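PDB 6SMT: 6-phosphogluconate dehydrogenase, NAD-binding from Mycolicibacterium smegmatis MC2 155, which acts as an S-enantioselective imine reductase and binds NADPH, the probable source of hydride for reducing the C=N bond. Local coordinates for residues L179-L182 with F183-V187. Numbering follows the deposited sequence. Where two conformers were deposited one is given.
Sequences LLDL and FWTSV. With 2EH ((2S)-2-ethylhexan-1-ol), chain N.
The long interdomain helix 171-199, which in imine reductases links the Rossmann domain to the helical C-terminal domain, illustrates how one helix can combine ligand-lining side chains with a polar group at a dimer interface. Leu180, Phe183 and Trp184 help line the pocket holding (2S)-2-ethylhexan-1-ol. Leu180 CB approaches Trp184 CD1 at 4.1 Å, one turn on, while Leu180 CD2 lies 3.8 Å from ligand C9. Phe183 has CG anti to its backbone N (chi1 176°), which carries the ring out beside the ligand; C7A of its carbon chain sits over one ring face, 3.7 Å from Phe183 CE2. That same CE2 stands over the centre of one indole face of Trp184, whose NE1 lies at the edge of the phenyl ring, in its plane.

Hydroxyls and carboxylate turn toward the second subunit, where Trp184 also packs on Val244. Thr185 OG1 donates to Asp181 O at 2.7 Å, opposite the carbonyl face used by the i+4 amide. In one of two conformers, Ser186 OG does likewise to Leu182 O (2.8 Å) and bonds weakly to Ser186 OG of the second subunit. A water donates to both Asp181 OD1 (2.6 Å) and Thr185 OG1, while Asp181 OD2 is hydrogen-bonded to His192 ND1 of the second subunit. Backbone carbonyls thus take up the protons of both buried hydroxyls, and the largely apolar lining is consistent with a site accepting an apolar substrate, probably near the nicotinamide.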
loop_
_atom_site.group_PDB
_atom_site.type_symbol
_atom_site.label_atom_id
_atom_site.label_comp_id
_atom_site.label_asym_id
_atom_site.label_seq_id
_atom_site.Cartn_x
_atom_site.Cartn_y
_atom_site.Cartn_z
ATOM N N LEU B 179 -9.273 1.185 -7.384
ATOM C CA LEU B 179 -8.639 0.070 -6.692
ATOM C C LEU B 179 -7.259 -0.187 -7.284
ATOM O O LEU B 179 -6.268 -0.487 -6.547
ATOM C CB LEU B 179 -9.516 -1.159 -6.794
ATOM C CG LEU B 179 -10.875 -1.010 -6.079
ATOM C CD1 LEU B 179 -11.766 -2.163 -6.526
ATOM C CD2 LEU B 179 -10.715 -1.009 -4.572
ATOM N N LEU B 180 -7.079 -0.078 -8.594
ATOM C CA LEU B 180 -5.735 -0.260 -9.161
ATOM C C LEU B 180 -4.830 0.895 -8.812
ATOM O O LEU B 180 -3.600 0.722 -8.765
ATOM C CB LEU B 180 -5.894 -0.314 -10.674
ATOM C CG LEU B 180 -6.539 -1.585 -11.198
ATOM C CD1 LEU B 180 -6.660 -1.491 -12.728
ATOM C CD2 LEU B 180 -5.823 -2.859 -10.824
ATOM N N ASP B 181 -5.342 2.091 -8.686
ATOM C CA ASP B 181 -4.581 3.249 -8.191
ATOM C C ASP B 181 -3.967 2.886 -6.830
ATOM O O ASP B 181 -2.742 2.996 -6.646
ATOM C CB ASP B 181 -5.510 4.433 -8.137
ATOM C CG ASP B 181 -5.030 5.672 -7.528
ATOM O OD1 ASP B 181 -3.804 5.761 -7.243
ATOM O OD2 ASP B 181 -5.865 6.569 -7.361
ATOM N N LEU B 182 -4.806 2.449 -5.912
ATOM C CA LEU B 182 -4.290 1.996 -4.582
ATOM C C LEU B 182 -3.237 0.924 -4.776
ATOM O O LEU B 182 -2.156 0.976 -4.153
ATOM C CB LEU B 182 -5.469 1.536 -3.761
ATOM C CG LEU B 182 -5.117 0.797 -2.485
ATOM C CD1 LEU B 182 -4.322 1.695 -1.568
ATOM C CD2 LEU B 182 -6.317 0.205 -1.831
ATOM N N PHE B 183 -3.568 -0.098 -5.542
ATOM C CA PHE B 183 -2.702 -1.258 -5.693
ATOM C C PHE B 183 -1.330 -0.874 -6.254
ATOM O O PHE B 183 -0.270 -1.184 -5.678
ATOM C CB PHE B 183 -3.350 -2.288 -6.580
ATOM C CG PHE B 183 -2.444 -3.463 -6.852
ATOM C CD1 PHE B 183 -2.150 -4.389 -5.877
ATOM C CD2 PHE B 183 -1.799 -3.593 -8.074
ATOM C CE1 PHE B 183 -1.250 -5.421 -6.125
ATOM C CE2 PHE B 183 -0.929 -4.631 -8.344
ATOM C CZ PHE B 183 -0.656 -5.551 -7.362
ATOM N N TRP B 184 -1.313 -0.229 -7.447
ATOM C CA TRP B 184 -0.013 0.033 -8.103
ATOM C C TRP B 184 0.781 1.057 -7.319
ATOM O O TRP B 184 2.035 0.998 -7.379
ATOM C CB TRP B 184 -0.234 0.444 -9.562
ATOM C CG TRP B 184 -0.649 -0.703 -10.433
ATOM C CD1 TRP B 184 -1.858 -0.857 -11.082
ATOM C CD2 TRP B 184 0.091 -1.916 -10.686
ATOM N NE1 TRP B 184 -1.887 -2.071 -11.708
ATOM C CE2 TRP B 184 -0.697 -2.718 -11.544
ATOM C CE3 TRP B 184 1.388 -2.346 -10.332
ATOM C CZ2 TRP B 184 -0.278 -3.967 -11.979
ATOM C CZ3 TRP B 184 1.771 -3.603 -10.767
ATOM C CH2 TRP B 184 0.974 -4.384 -11.607
ATOM N N THR B 185 0.127 2.049 -6.699
ATOM C CA THR B 185 0.862 3.014 -5.886
ATOM C C THR B 185 1.588 2.256 -4.785
ATOM O O THR B 185 2.754 2.509 -4.493
ATOM C CB THR B 185 -0.036 4.112 -5.392
ATOM O OG1 THR B 185 -0.675 4.774 -6.516
ATOM C CG2 THR B 185 0.741 5.141 -4.618
ATOM N N SER B 186 0.864 1.318 -4.155
ATOM C CA SER B 186 1.439 0.497 -3.067
ATOM C C SER B 186 2.612 -0.324 -3.593
ATOM O O SER B 186 3.673 -0.402 -2.926
ATOM C CB SER B 186 0.341 -0.363 -2.456
ATOM O OG SER B 186 -0.697 0.437 -1.875
ATOM N N VAL B 187 2.472 -0.968 -4.746
ATOM C CA VAL B 187 3.547 -1.748 -5.383
ATOM C C VAL B 187 4.727 -0.827 -5.661
ATOM O O VAL B 187 5.883 -1.238 -5.449
ATOM C CB VAL B 187 3.069 -2.420 -6.676
ATOM C CG1 VAL B 187 4.218 -2.947 -7.537
ATOM C CG2 VAL B 187 2.113 -3.501 -6.275
HETATM C C7 2EH N . -3.562 -5.961 -11.028
HETATM C C8 2EH N . -4.765 -7.226 -9.224
HETATM C C9 2EH N . -5.493 -5.999 -8.700
HETATM C C12 2EH N . -1.188 -7.907 -10.353
HETATM C C7A 2EH N . -3.420 -6.908 -9.838
HETATM O O7C 2EH N . -3.718 -6.504 -12.340
HETATM C CBA 2EH N . -2.613 -8.159 -10.070
HETATM C CCA 2EH N . -0.276 -9.001 -9.966
HETATM C CCB 2EH N . 1.140 -8.456 -9.819
HETATM O O HOH W 1 -1.830 7.385 -6.551
#